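Local structure of BCL-2 protein (Schistosoma japonicum, 7JMT) at residues V87-L92 with S132-M137; I94-I99 with F116-I121; A5-Q10 with Y145-L150. The protein probably regulates apoptosis as a Bcl-2 family member that binds BH domains of partner proteins, and holds the inhibitor ABT-737 in this crystal. All blocks are in the same frame, centred on the assembly; numbering follows the deposited sequence.

Interaction 1: V87-L92 with S132-M137; sequences VDKTAL and SDAIQM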
loop_
_atom_site.group_PDB
_atom_site.type_symbol
_atom_site.label_atom_id
_atom_site.label_comp_id
_atom_site.label_asym_id
_atom_site.label_seq_id
_atom_site.Cartn_x
_atom_site.Cartn_y
_atom_site.Cartn_z
ATOM N N VAL A 87 8.924 -16.305 -4.877
ATOM C CA VAL A 87 7.744 -16.556 -3.995
ATOM C C VAL A 87 6.557 -17.082 -4.784
ATOM O O VAL A 87 6.612 -17.016 -6.017
ATOM C CB VAL A 87 7.349 -15.268 -3.247
ATOM C CG1 VAL A 87 8.555 -14.577 -2.626
ATOM C CG2 VAL A 87 6.568 -14.290 -4.116
ATOM N N ASP A 88 5.519 -17.558 -4.096
ATOM C CA ASP A 88 4.271 -17.993 -4.771
ATOM C C ASP A 88 3.393 -16.757 -4.890
ATOM O O ASP A 88 2.718 -16.415 -3.917
ATOM C CB ASP A 88 3.567 -19.118 -4.015
ATOM C CG ASP A 88 2.416 -19.765 -4.768
ATOM O OD1 ASP A 88 1.991 -20.857 -4.349
ATOM O OD2 ASP A 88 1.949 -19.177 -5.759
ATOM N N LYS A 89 3.388 -16.129 -6.054
ATOM C CA LYS A 89 2.625 -14.884 -6.248
ATOM C C LYS A 89 1.161 -15.234 -6.034
ATOM O O LYS A 89 0.471 -14.448 -5.377
ATOM C CB LYS A 89 2.941 -14.279 -7.614
ATOM C CG LYS A 89 4.340 -13.694 -7.757
ATOM C CD LYS A 89 4.827 -13.615 -9.186
ATOM C CE LYS A 89 5.367 -14.931 -9.706
ATOM N NZ LYS A 89 5.506 -14.931 -11.181
ATOM N N THR A 90 0.715 -16.392 -6.504
ATOM C CA THR A 90 -0.714 -16.768 -6.446
ATOM C C THR A 90 -1.172 -16.891 -4.999
ATOM O O THR A 90 -2.223 -16.341 -4.677
ATOM C CB THR A 90 -0.944 -18.046 -7.252
ATOM O OG1 THR A 90 -0.178 -17.946 -8.453
ATOM C CG2 THR A 90 -2.403 -18.283 -7.577
ATOM N N ALA A 91 -0.403 -17.548 -4.150
ATOM C CA ALA A 91 -0.779 -17.795 -2.740
ATOM C C ALA A 91 -0.771 -16.513 -1.914
ATOM O O ALA A 91 -1.698 -16.349 -1.108
ATOM C CB ALA A 91 0.148 -18.823 -2.156
ATOM N N LEU A 92 0.225 -15.648 -2.101
ATOM C CA LEU A 92 0.366 -14.383 -1.336
ATOM C C LEU A 92 -0.860 -13.528 -1.629
ATOM O O LEU A 92 -1.331 -12.872 -0.712
ATOM C CB LEU A 92 1.677 -13.707 -1.742
ATOM C CG LEU A 92 1.976 -12.314 -1.194
ATOM C CD1 LEU A 92 2.147 -12.328 0.315
ATOM C CD2 LEU A 92 3.225 -11.751 -1.853
ATOM N N SER A 132 10.242 -8.057 -7.331
ATOM C CA SER A 132 9.521 -6.925 -7.945
ATOM C C SER A 132 8.146 -7.374 -8.406
ATOM O O SER A 132 7.189 -6.631 -8.194
ATOM C CB SER A 132 10.308 -6.403 -9.097
ATOM O OG SER A 132 10.522 -7.422 -10.059
ATOM N N ASP A 133 8.051 -8.560 -8.985
ATOM C CA ASP A 133 6.785 -9.061 -9.565
ATOM C C ASP A 133 5.746 -9.218 -8.455
ATOM O O ASP A 133 4.599 -8.844 -8.692
ATOM C CB ASP A 133 7.078 -10.325 -10.376
ATOM C CG ASP A 133 5.988 -10.726 -11.355
ATOM O OD1 ASP A 133 4.860 -10.209 -11.235
ATOM O OD2 ASP A 133 6.285 -11.553 -12.239
ATOM N N ALA A 134 6.117 -9.732 -7.291
ATOM C CA ALA A 134 5.195 -9.893 -6.143
ATOM C C ALA A 134 4.740 -8.530 -5.621
ATOM O O ALA A 134 3.557 -8.399 -5.318
ATOM C CB ALA A 134 5.850 -10.705 -5.064
ATOM N N ILE A 135 5.640 -7.557 -5.523
ATOM C CA ILE A 135 5.321 -6.187 -5.032
ATOM C C ILE A 135 4.337 -5.567 -6.006
ATOM O O ILE A 135 3.382 -4.961 -5.549
ATOM C CB ILE A 135 6.612 -5.359 -4.888
ATOM C CG1 ILE A 135 7.460 -5.853 -3.711
ATOM C CG2 ILE A 135 6.311 -3.871 -4.800
ATOM C CD1 ILE A 135 8.934 -5.559 -3.832
ATOM N N GLN A 136 4.556 -5.739 -7.300
ATOM C CA GLN A 136 3.679 -5.184 -8.356
ATOM C C GLN A 136 2.320 -5.872 -8.288
ATOM O O GLN A 136 1.319 -5.184 -8.497
ATOM C CB GLN A 136 4.350 -5.312 -9.721
ATOM C CG GLN A 136 5.612 -4.472 -9.876
ATOM C CD GLN A 136 5.347 -3.056 -10.323
ATOM O OE1 GLN A 136 4.265 -2.508 -10.128
ATOM N NE2 GLN A 136 6.354 -2.436 -10.916
ATOM N N MET A 137 2.284 -7.176 -8.025
ATOM C CA MET A 137 1.019 -7.929 -7.887
ATOM C C MET A 137 0.274 -7.356 -6.702
ATOM O O MET A 137 -0.909 -7.084 -6.836
ATOM C CB MET A 137 1.282 -9.415 -7.628
ATOM C CG MET A 137 0.049 -10.229 -7.279
ATOM S SD MET A 137 -0.299 -10.310 -5.507
ATOM C CE MET A 137 1.106 -11.244 -4.912
#
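The methyl of Ala134 meets CG2 of Val87 at 3.8 Å, and around this pair the start of helix 89-103 lies close against the first turns of helix 132-155. Alanine suits its buried place because a single methyl keeps the backbones near: the CA atoms of Lys89 and Ala134 are 5.6 Å apart. Leu92 reaches the same methyl with CD2, more distantly, and that branch also packs on CE of Met137 (3.8 Å). The long, flexible thioether of Met137 sets out with CG anti to the backbone N (chi1 172°), then bends at both of its next torsions, which brings CE beside the carbonyl oxygen of Lys89 and against Leu92.

The other side is polar and looser. Lys89 and Asp133, both exposed, cross at about a right angle. CD of Lys89 passes 3.8 Å from CG of Asp133, and beyond it the bend at chi3 (-81°) sets the course of CE and the ammonium, which forms only a long salt bridge, NZ to OD2 at 3.6 Å. At this length the pair probably contributes general attraction; no hydrogen bond joins the segments. Asp88, facing away from the contact, is the N-cap of helix 89-103; its OD2 takes weak bonds from the amides of Thr90 and Ala91.

Helices supply most of the neighbours. Leu79 of helix 74-79 touches Leu92, Leu126 of helix 109-127 touches Val87, and Ile135, whose side chain points away from this contact, packs against helices 31-34 and 109-127.

Interaction 2: I94-I99 with F116-I121; sequences IFYLEI and FAFLRI. With N3C (4-{4-[(4'-chlorobiphenyl-2-yl)methyl]piperazin-1-yl}-N-{[4-({(1R)-3-(dimethylamino)-1-[(phenylthio)methyl]propyl}amino)-3-nitrophenyl]sulfonyl}benzamide), chain G.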
loop_
_atom_site.group_PDB
_atom_site.type_symbol
_atom_site.label_atom_id
_atom_site.label_comp_id
_atom_site.label_asym_id
_atom_site.label_seq_id
_atom_site.Cartn_x
_atom_site.Cartn_y
_atom_site.Cartn_z
ATOM N N ILE A 94 -4.020 -14.509 -2.426
ATOM C CA ILE A 94 -5.240 -15.038 -1.758
ATOM C C ILE A 94 -5.116 -14.674 -0.288
ATOM O O ILE A 94 -6.106 -14.228 0.281
ATOM C CB ILE A 94 -5.421 -16.555 -1.963
ATOM C CG1 ILE A 94 -5.400 -16.974 -3.437
ATOM C CG2 ILE A 94 -6.683 -17.039 -1.262
ATOM C CD1 ILE A 94 -6.237 -16.118 -4.360
ATOM N N PHE A 95 -3.935 -14.839 0.291
ATOM C CA PHE A 95 -3.677 -14.523 1.716
ATOM C C PHE A 95 -3.844 -13.032 1.964
ATOM O O PHE A 95 -4.469 -12.687 2.965
ATOM C CB PHE A 95 -2.278 -14.981 2.120
ATOM C CG PHE A 95 -1.657 -14.249 3.280
ATOM C CD1 PHE A 95 -2.081 -14.476 4.578
ATOM C CD2 PHE A 95 -0.617 -13.360 3.073
ATOM C CE1 PHE A 95 -1.492 -13.811 5.639
ATOM C CE2 PHE A 95 -0.029 -12.698 4.136
ATOM C CZ PHE A 95 -0.467 -12.925 5.416
ATOM N N TYR A 96 -3.314 -12.187 1.086
ATOM C CA TYR A 96 -3.399 -10.718 1.235
ATOM C C TYR A 96 -4.857 -10.320 1.102
ATOM O O TYR A 96 -5.352 -9.625 1.965
ATOM C CB TYR A 96 -2.481 -10.017 0.231
ATOM C CG TYR A 96 -2.567 -8.515 0.220
ATOM C CD1 TYR A 96 -1.923 -7.759 1.180
ATOM C CD2 TYR A 96 -3.278 -7.851 -0.762
ATOM C CE1 TYR A 96 -1.995 -6.379 1.176
ATOM C CE2 TYR A 96 -3.363 -6.472 -0.781
ATOM C CZ TYR A 96 -2.718 -5.734 0.191
ATOM O OH TYR A 96 -2.804 -4.376 0.174
ATOM N N LEU A 97 -5.544 -10.844 0.107
ATOM C CA LEU A 97 -6.947 -10.460 -0.140
ATOM C C LEU A 97 -7.805 -10.906 1.037
ATOM O O LEU A 97 -8.675 -10.138 1.425
ATOM C CB LEU A 97 -7.426 -11.066 -1.460
ATOM C CG LEU A 97 -6.960 -10.360 -2.729
ATOM C CD1 LEU A 97 -7.179 -11.242 -3.944
ATOM C CD2 LEU A 97 -7.670 -9.027 -2.905
ATOM N N GLU A 98 -7.578 -12.097 1.573
ATOM C CA GLU A 98 -8.340 -12.643 2.724
ATOM C C GLU A 98 -8.049 -11.830 3.981
ATOM O O GLU A 98 -8.982 -11.586 4.743
ATOM C CB GLU A 98 -8.008 -14.123 2.913
ATOM C CG GLU A 98 -8.658 -15.032 1.883
ATOM C CD GLU A 98 -10.154 -15.238 2.035
ATOM O OE1 GLU A 98 -10.666 -15.095 3.159
ATOM O OE2 GLU A 98 -10.803 -15.537 1.017
ATOM N N ILE A 99 -6.794 -11.459 4.204
ATOM C CA ILE A 99 -6.376 -10.618 5.355
ATOM C C ILE A 99 -7.106 -9.294 5.233
ATOM O O ILE A 99 -7.570 -8.827 6.252
ATOM C CB ILE A 99 -4.841 -10.468 5.388
ATOM C CG1 ILE A 99 -4.159 -11.653 6.071
ATOM C CG2 ILE A 99 -4.400 -9.142 5.984
ATOM C CD1 ILE A 99 -4.201 -11.635 7.581
ATOM N N PHE A 116 -2.510 -0.054 4.018
ATOM C CA PHE A 116 -1.297 0.541 3.417
ATOM C C PHE A 116 -0.117 0.104 4.266
ATOM O O PHE A 116 0.921 -0.212 3.702
ATOM C CB PHE A 116 -1.431 2.057 3.272
ATOM C CG PHE A 116 -2.232 2.526 2.087
ATOM C CD1 PHE A 116 -1.682 2.519 0.820
ATOM C CD2 PHE A 116 -3.521 3.006 2.241
ATOM C CE1 PHE A 116 -2.410 2.966 -0.268
ATOM C CE2 PHE A 116 -4.244 3.455 1.151
ATOM C CZ PHE A 116 -3.690 3.431 -0.101
ATOM N N ALA A 117 -0.286 0.060 5.578
ATOM C CA ALA A 117 0.766 -0.355 6.522
ATOM C C ALA A 117 1.160 -1.803 6.271
ATOM O O ALA A 117 2.351 -2.092 6.334
ATOM C CB ALA A 117 0.282 -0.169 7.923
ATOM N N PHE A 118 0.208 -2.682 6.023
ATOM C CA PHE A 118 0.482 -4.108 5.742
ATOM C C PHE A 118 1.222 -4.217 4.421
ATOM O O PHE A 118 2.205 -4.939 4.367
ATOM C CB PHE A 118 -0.821 -4.911 5.771
ATOM C CG PHE A 118 -0.682 -6.410 5.717
ATOM C CD1 PHE A 118 -1.399 -7.151 4.793
ATOM C CD2 PHE A 118 0.141 -7.086 6.601
ATOM C CE1 PHE A 118 -1.281 -8.529 4.747
ATOM C CE2 PHE A 118 0.258 -8.464 6.550
ATOM C CZ PHE A 118 -0.454 -9.182 5.623
ATOM N N LEU A 119 0.794 -3.474 3.413
ATOM C CA LEU A 119 1.439 -3.480 2.084
ATOM C C LEU A 119 2.872 -2.986 2.257
ATOM O O LEU A 119 3.743 -3.539 1.610
ATOM C CB LEU A 119 0.637 -2.596 1.122
ATOM C CG LEU A 119 1.154 -2.465 -0.308
ATOM C CD1 LEU A 119 1.035 -3.774 -1.067
ATOM C CD2 LEU A 119 0.414 -1.357 -1.036
ATOM N N ARG A 120 3.102 -1.991 3.104
ATOM C CA ARG A 120 4.452 -1.461 3.350
ATOM C C ARG A 120 5.301 -2.570 3.943
ATOM O O ARG A 120 6.404 -2.753 3.460
ATOM C CB ARG A 120 4.406 -0.276 4.308
ATOM C CG ARG A 120 5.726 0.447 4.497
ATOM C CD ARG A 120 5.611 1.546 5.531
ATOM N NE ARG A 120 6.866 1.749 6.242
ATOM C CZ ARG A 120 7.369 0.959 7.189
ATOM N NH1 ARG A 120 6.746 -0.145 7.572
ATOM N NH2 ARG A 120 8.526 1.272 7.746
ATOM N N ILE A 121 4.799 -3.304 4.927
ATOM C CA ILE A 121 5.607 -4.343 5.625
ATOM C C ILE A 121 5.931 -5.439 4.620
ATOM O O ILE A 121 7.101 -5.809 4.525
ATOM C CB ILE A 121 4.898 -4.855 6.897
ATOM C CG1 ILE A 121 5.233 -3.966 8.094
ATOM C CG2 ILE A 121 5.215 -6.316 7.184
ATOM C CD1 ILE A 121 4.193 -3.969 9.177
HETATM O O34 N3C G . -3.824 7.540 13.273
HETATM N N33 N3C G . -5.049 7.432 13.096
HETATM O O33 N3C G . -5.522 7.783 12.043
HETATM C C33 N3C G . -5.969 6.937 14.034
HETATM C C32 N3C G . -5.759 7.077 15.388
HETATM N N35 N3C G . -4.596 7.618 15.793
HETATM C C36 N3C G . -4.090 7.539 17.142
HETATM C C41 N3C G . -3.549 6.142 17.510
HETATM S S42 N3C G . -2.493 5.362 16.304
HETATM C C43 N3C G . -3.397 4.668 15.050
HETATM C C48 N3C G . -4.565 4.035 15.339
HETATM C C47 N3C G . -5.321 3.453 14.342
HETATM C C46 N3C G . -4.922 3.516 13.020
HETATM C C45 N3C G . -3.744 4.178 12.720
HETATM C C44 N3C G . -2.987 4.743 13.737
HETATM C C37 N3C G . -3.043 8.655 17.216
HETATM C C38 N3C G . -2.964 9.168 18.658
HETATM N N39 N3C G . -2.441 10.548 18.717
HETATM C C40 N3C G . -3.576 11.489 18.529
HETATM C C39 N3C G . -1.750 10.760 20.020
HETATM C C31 N3C G . -6.713 6.602 16.284
HETATM C C30 N3C G . -7.878 6.015 15.818
HETATM C C34 N3C G . -7.136 6.345 13.563
HETATM C C29 N3C G . -8.090 5.883 14.448
HETATM S S28 N3C G . -9.434 5.231 13.896
HETATM O O28 N3C G . -10.448 5.398 14.915
HETATM O O29 N3C G . -9.930 5.863 12.684
HETATM N N27 N3C G . -9.044 3.792 13.670
HETATM C C26 N3C G . -8.751 3.001 14.706
HETATM O O26 N3C G . -8.806 3.321 15.887
HETATM C C23 N3C G . -8.245 1.650 14.365
HETATM C C22 N3C G . -7.621 0.950 15.363
HETATM C C21 N3C G . -7.060 -0.293 15.105
HETATM C C24 N3C G . -8.238 1.168 13.061
HETATM C C25 N3C G . -7.670 -0.088 12.812
HETATM C C20 N3C G . -7.092 -0.844 13.835
HETATM N N17 N3C G . -6.495 -2.088 13.602
HETATM C C16 N3C G . -5.999 -2.829 14.769
HETATM C C15 N3C G . -5.628 -4.268 14.426
HETATM C C18 N3C G . -6.318 -2.555 12.231
HETATM C C19 N3C G . -6.104 -4.041 12.139
HETATM N N14 N3C G . -5.050 -4.413 13.089
HETATM C C13 N3C G . -4.605 -5.807 13.033
HETATM C C12 N3C G . -4.915 -6.558 11.765
HETATM C C11 N3C G . -6.088 -7.296 11.712
HETATM C C10 N3C G . -6.448 -8.020 10.587
HETATM C C9 N3C G . -5.614 -8.017 9.489
HETATM C C8 N3C G . -4.443 -7.279 9.528
HETATM C C7 N3C G . -4.081 -6.552 10.671
HETATM C C4 N3C G . -2.880 -5.854 10.605
HETATM C C3 N3C G . -1.693 -6.344 11.136
HETATM C C2 N3C G . -0.522 -5.622 10.972
HETATM C C5 N3C G . -2.877 -4.674 9.895
HETATM C C6 N3C G . -1.714 -3.953 9.749
HETATM C C1 N3C G . -0.554 -4.428 10.289
HETATM CL CL1 N3C G . 0.895 -3.444 10.052
#
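Aromatic packing between two nearly antiparallel helices makes up this contact, with Phe118 of helix 109-127 reaching across to Phe95, Tyr96 and Ile99 of helix 89-103. The segment axes run at 156° to each other and come no closer than 11.8 Å, a wide spacing bridged by long, flat side chains. Phe118 stands with CG anti to the backbone N, which extends its ring toward the opposite helix.

The rings of Phe118 and Tyr96 are almost parallel, their planes only 6° apart, yet neither covers the other's face: they meet rim to rim as the side chains pass in opposite directions, CD1 of Tyr96 being 3.7 Å from CD1 of Phe118. Phe95 touches from another quarter. Its CZ sits near the plane of the Phe118 ring, at the edge by CZ of Phe118 (3.7 Å), and the two planes are inclined at 68°. Ile99 comes across the Phe118 side chain at about a right angle, and its CG2 packs against CE1 of Phe118 (3.4 Å). The end of Tyr96 rests on Leu119, OH lying 4.0 Å from CB; the hydroxyl is hydrogen-bonded to Thr142 of helix 132-155, which satisfies the polar end of this buried tyrosine in an otherwise apolar setting.

Ligand and protein meet along one border of this cluster. The chlorine CL1 of the inhibitor approaches CD1 of Ile121 (3.5 Å) and CB of Ala117, while Ile99 lines its biphenyl end. Such an apolar groove floored and walled by helices is characteristic of the Bcl-2 fold. ABT-737 occupies it here; in relatives it receives BH3 helices, and it probably does so in this protein.

Interaction 3: A5-Q10 with Y145-L150; sequences ADFRLQ and YSDEKL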
loop_
_atom_site.group_PDB
_atom_site.type_symbol
_atom_site.label_atom_id
_atom_site.label_comp_id
_atom_site.label_asym_id
_atom_site.label_seq_id
_atom_site.Cartn_x
_atom_site.Cartn_y
_atom_site.Cartn_z
ATOM N N ALA A 5 -7.751 11.033 -13.062
ATOM C CA ALA A 5 -7.602 9.617 -13.430
ATOM C C ALA A 5 -8.689 8.805 -12.753
ATOM O O ALA A 5 -9.292 9.326 -11.823
ATOM C CB ALA A 5 -6.247 9.162 -12.995
ATOM N N ASP A 6 -8.923 7.586 -13.219
ATOM C CA ASP A 6 -9.923 6.677 -12.622
ATOM C C ASP A 6 -9.412 6.312 -11.245
ATOM O O ASP A 6 -8.220 6.468 -11.025
ATOM C CB ASP A 6 -10.200 5.447 -13.485
ATOM C CG ASP A 6 -8.996 4.655 -13.955
ATOM O OD1 ASP A 6 -8.908 3.471 -13.602
ATOM O OD2 ASP A 6 -8.187 5.216 -14.711
ATOM N N PHE A 7 -10.276 5.860 -10.358
ATOM C CA PHE A 7 -9.924 5.536 -8.958
ATOM C C PHE A 7 -8.860 4.450 -8.929
ATOM O O PHE A 7 -7.953 4.553 -8.109
ATOM C CB PHE A 7 -11.183 5.094 -8.213
ATOM C CG PHE A 7 -11.016 4.765 -6.756
ATOM C CD1 PHE A 7 -11.207 5.736 -5.793
ATOM C CD2 PHE A 7 -10.720 3.476 -6.351
ATOM C CE1 PHE A 7 -11.084 5.428 -4.452
ATOM C CE2 PHE A 7 -10.590 3.175 -5.009
ATOM C CZ PHE A 7 -10.769 4.151 -4.064
ATOM N N ARG A 8 -8.966 3.445 -9.785
ATOM C CA ARG A 8 -8.021 2.313 -9.759
ATOM C C ARG A 8 -6.638 2.854 -10.071
ATOM O O ARG A 8 -5.723 2.433 -9.402
ATOM C CB ARG A 8 -8.423 1.212 -10.743
ATOM C CG ARG A 8 -7.618 -0.073 -10.623
ATOM C CD ARG A 8 -8.501 -1.304 -10.553
ATOM N NE ARG A 8 -9.235 -1.545 -11.791
ATOM C CZ ARG A 8 -10.214 -2.441 -11.966
ATOM N NH1 ARG A 8 -10.788 -2.553 -13.153
ATOM N NH2 ARG A 8 -10.631 -3.214 -10.974
ATOM N N LEU A 9 -6.508 3.724 -11.067
ATOM C CA LEU A 9 -5.217 4.333 -11.447
ATOM C C LEU A 9 -4.768 5.286 -10.357
ATOM O O LEU A 9 -3.626 5.340 -10.145
ATOM C CB LEU A 9 -5.323 5.037 -12.799
ATOM C CG LEU A 9 -4.004 5.495 -13.422
ATOM C CD1 LEU A 9 -3.189 4.316 -13.928
ATOM C CD2 LEU A 9 -4.254 6.485 -14.545
ATOM N N GLN A 10 -5.653 6.045 -9.748
ATOM C CA GLN A 10 -5.304 6.948 -8.636
ATOM C C GLN A 10 -4.785 6.120 -7.467
ATOM O O GLN A 10 -3.926 6.630 -6.787
ATOM C CB GLN A 10 -6.483 7.795 -8.167
ATOM C CG GLN A 10 -6.835 8.980 -9.048
ATOM C CD GLN A 10 -7.915 9.822 -8.412
ATOM O OE1 GLN A 10 -8.000 9.942 -7.195
ATOM N NE2 GLN A 10 -8.751 10.431 -9.234
ATOM N N TYR A 145 -8.864 -4.347 -5.329
ATOM C CA TYR A 145 -9.689 -4.564 -4.118
ATOM C C TYR A 145 -10.302 -3.240 -3.711
ATOM O O TYR A 145 -11.361 -3.283 -3.186
ATOM C CB TYR A 145 -8.890 -5.155 -2.954
ATOM C CG TYR A 145 -9.709 -5.428 -1.720
ATOM C CD1 TYR A 145 -10.030 -4.416 -0.836
ATOM C CD2 TYR A 145 -10.198 -6.693 -1.455
ATOM C CE1 TYR A 145 -10.818 -4.650 0.273
ATOM C CE2 TYR A 145 -10.975 -6.948 -0.340
ATOM C CZ TYR A 145 -11.289 -5.921 0.528
ATOM O OH TYR A 145 -12.051 -6.163 1.631
ATOM N N SER A 146 -9.575 -2.144 -3.808
ATOM C CA SER A 146 -10.056 -0.810 -3.396
ATOM C C SER A 146 -11.156 -0.359 -4.347
ATOM O O SER A 146 -12.088 0.270 -3.884
ATOM C CB SER A 146 -8.930 0.161 -3.292
ATOM O OG SER A 146 -7.928 -0.291 -2.397
ATOM N N ASP A 147 -11.025 -0.631 -5.636
ATOM C CA ASP A 147 -12.018 -0.221 -6.660
ATOM C C ASP A 147 -13.308 -0.983 -6.417
ATOM O O ASP A 147 -14.368 -0.412 -6.656
ATOM C CB ASP A 147 -11.483 -0.436 -8.076
ATOM C CG ASP A 147 -12.312 0.154 -9.196
ATOM O OD1 ASP A 147 -13.060 1.083 -8.924
ATOM O OD2 ASP A 147 -12.184 -0.323 -10.332
ATOM N N GLU A 148 -13.215 -2.227 -5.987
ATOM C CA GLU A 148 -14.393 -3.093 -5.847
ATOM C C GLU A 148 -15.081 -2.881 -4.507
ATOM O O GLU A 148 -16.302 -2.727 -4.530
ATOM C CB GLU A 148 -13.938 -4.538 -6.026
ATOM C CG GLU A 148 -13.576 -4.887 -7.459
ATOM C CD GLU A 148 -12.752 -6.149 -7.640
ATOM O OE1 GLU A 148 -12.532 -6.865 -6.649
ATOM O OE2 GLU A 148 -12.327 -6.412 -8.778
ATOM N N LYS A 149 -14.349 -2.783 -3.397
ATOM C CA LYS A 149 -14.949 -2.753 -2.038
ATOM C C LYS A 149 -14.847 -1.415 -1.312
ATOM O O LYS A 149 -15.801 -1.085 -0.626
ATOM C CB LYS A 149 -14.249 -3.811 -1.184
ATOM C CG LYS A 149 -14.122 -5.199 -1.797
ATOM C CD LYS A 149 -15.446 -5.848 -2.139
ATOM C CE LYS A 149 -15.337 -7.325 -2.456
ATOM N NZ LYS A 149 -15.077 -8.150 -1.251
ATOM N N LEU A 150 -13.752 -0.685 -1.419
ATOM C CA LEU A 150 -13.529 0.553 -0.630
ATOM C C LEU A 150 -13.910 1.823 -1.388
ATOM O O LEU A 150 -13.957 2.850 -0.735
ATOM C CB LEU A 150 -12.055 0.584 -0.223
ATOM C CG LEU A 150 -11.451 -0.707 0.330
ATOM C CD1 LEU A 150 -9.979 -0.510 0.641
ATOM C CD2 LEU A 150 -12.186 -1.179 1.570
#
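Van der Waals contact comes first: CE2 of Phe7 lies 3.5 Å from the carbonyl O of Ser146 and 3.8 Å from CB of the same serine. With CG anti to the backbone N (chi1 -178°), the ring projects toward helix 132-155, and its rim atoms CE2 and CD2 touch the backbone of Ser146 and Asp147. The amide N of Asp147 lies near the ring plane, at the edge. A long aromatic side chain suits this position because it reaches helix 132-155 and also packs on Ile154. Ser146 itself is buried, and its OG turns back to bond the carbonyl of Thr142 in its own helix.

The charged interaction pairs Arg8 with Asp147. These side chains cross at about a right angle, with guanidinium and carboxylate planes 85° apart, and OD2 of Asp147 stands 3.2 Å above the guanidinium plane, over its centre. It is 3.3 Å from both CZ and NH2 of Arg8, yet no N-H points at it: the attraction is that of charges alone. Bends at chi2 and chi3 bring the arginine's flat end beneath the oxygen. OE2 of Glu148 approaches the guanidinium edge, 4.2 Å from NH2, beyond a salt bridge but probably adding to the favourable field. The other oxygen of Asp147, OD1, is engaged by Lys151, so this carboxylate is shared by two cations.

Within the N-terminal segment, NE2 of Gln10 bonds the O of Ala5 and ties down the residues leading into helix 7-25. The opening of that helix thus rests on helix 132-155 near the protein surface; Trp160, which follows helix 132-155 in the chain, stacks on Phe7, and Met115 of helix 109-127 touches Ser146.

Overall arrangement
From the N terminus, the chain first lays down the start of helix 7-25, whose partner in interaction 3 arrives only at 145-150, so this contact closes the longest loop. Within that span, 87-92 pairs with 132-137 to close a shorter loop, interaction 1, and within that again 94-99 meets 116-121 in interaction 2. The three are therefore concentric, with no crossing. Interactions 1 and 2 share helix 89-103, and interactions 1 and 3 share helix 132-155 at places about 20 Å apart, centre to centre. Interactions 2 and 3 touch directly through Leu97 and Tyr145. Together they bind helices 7-25, 89-103, 109-127 and 132-155 into one bundle.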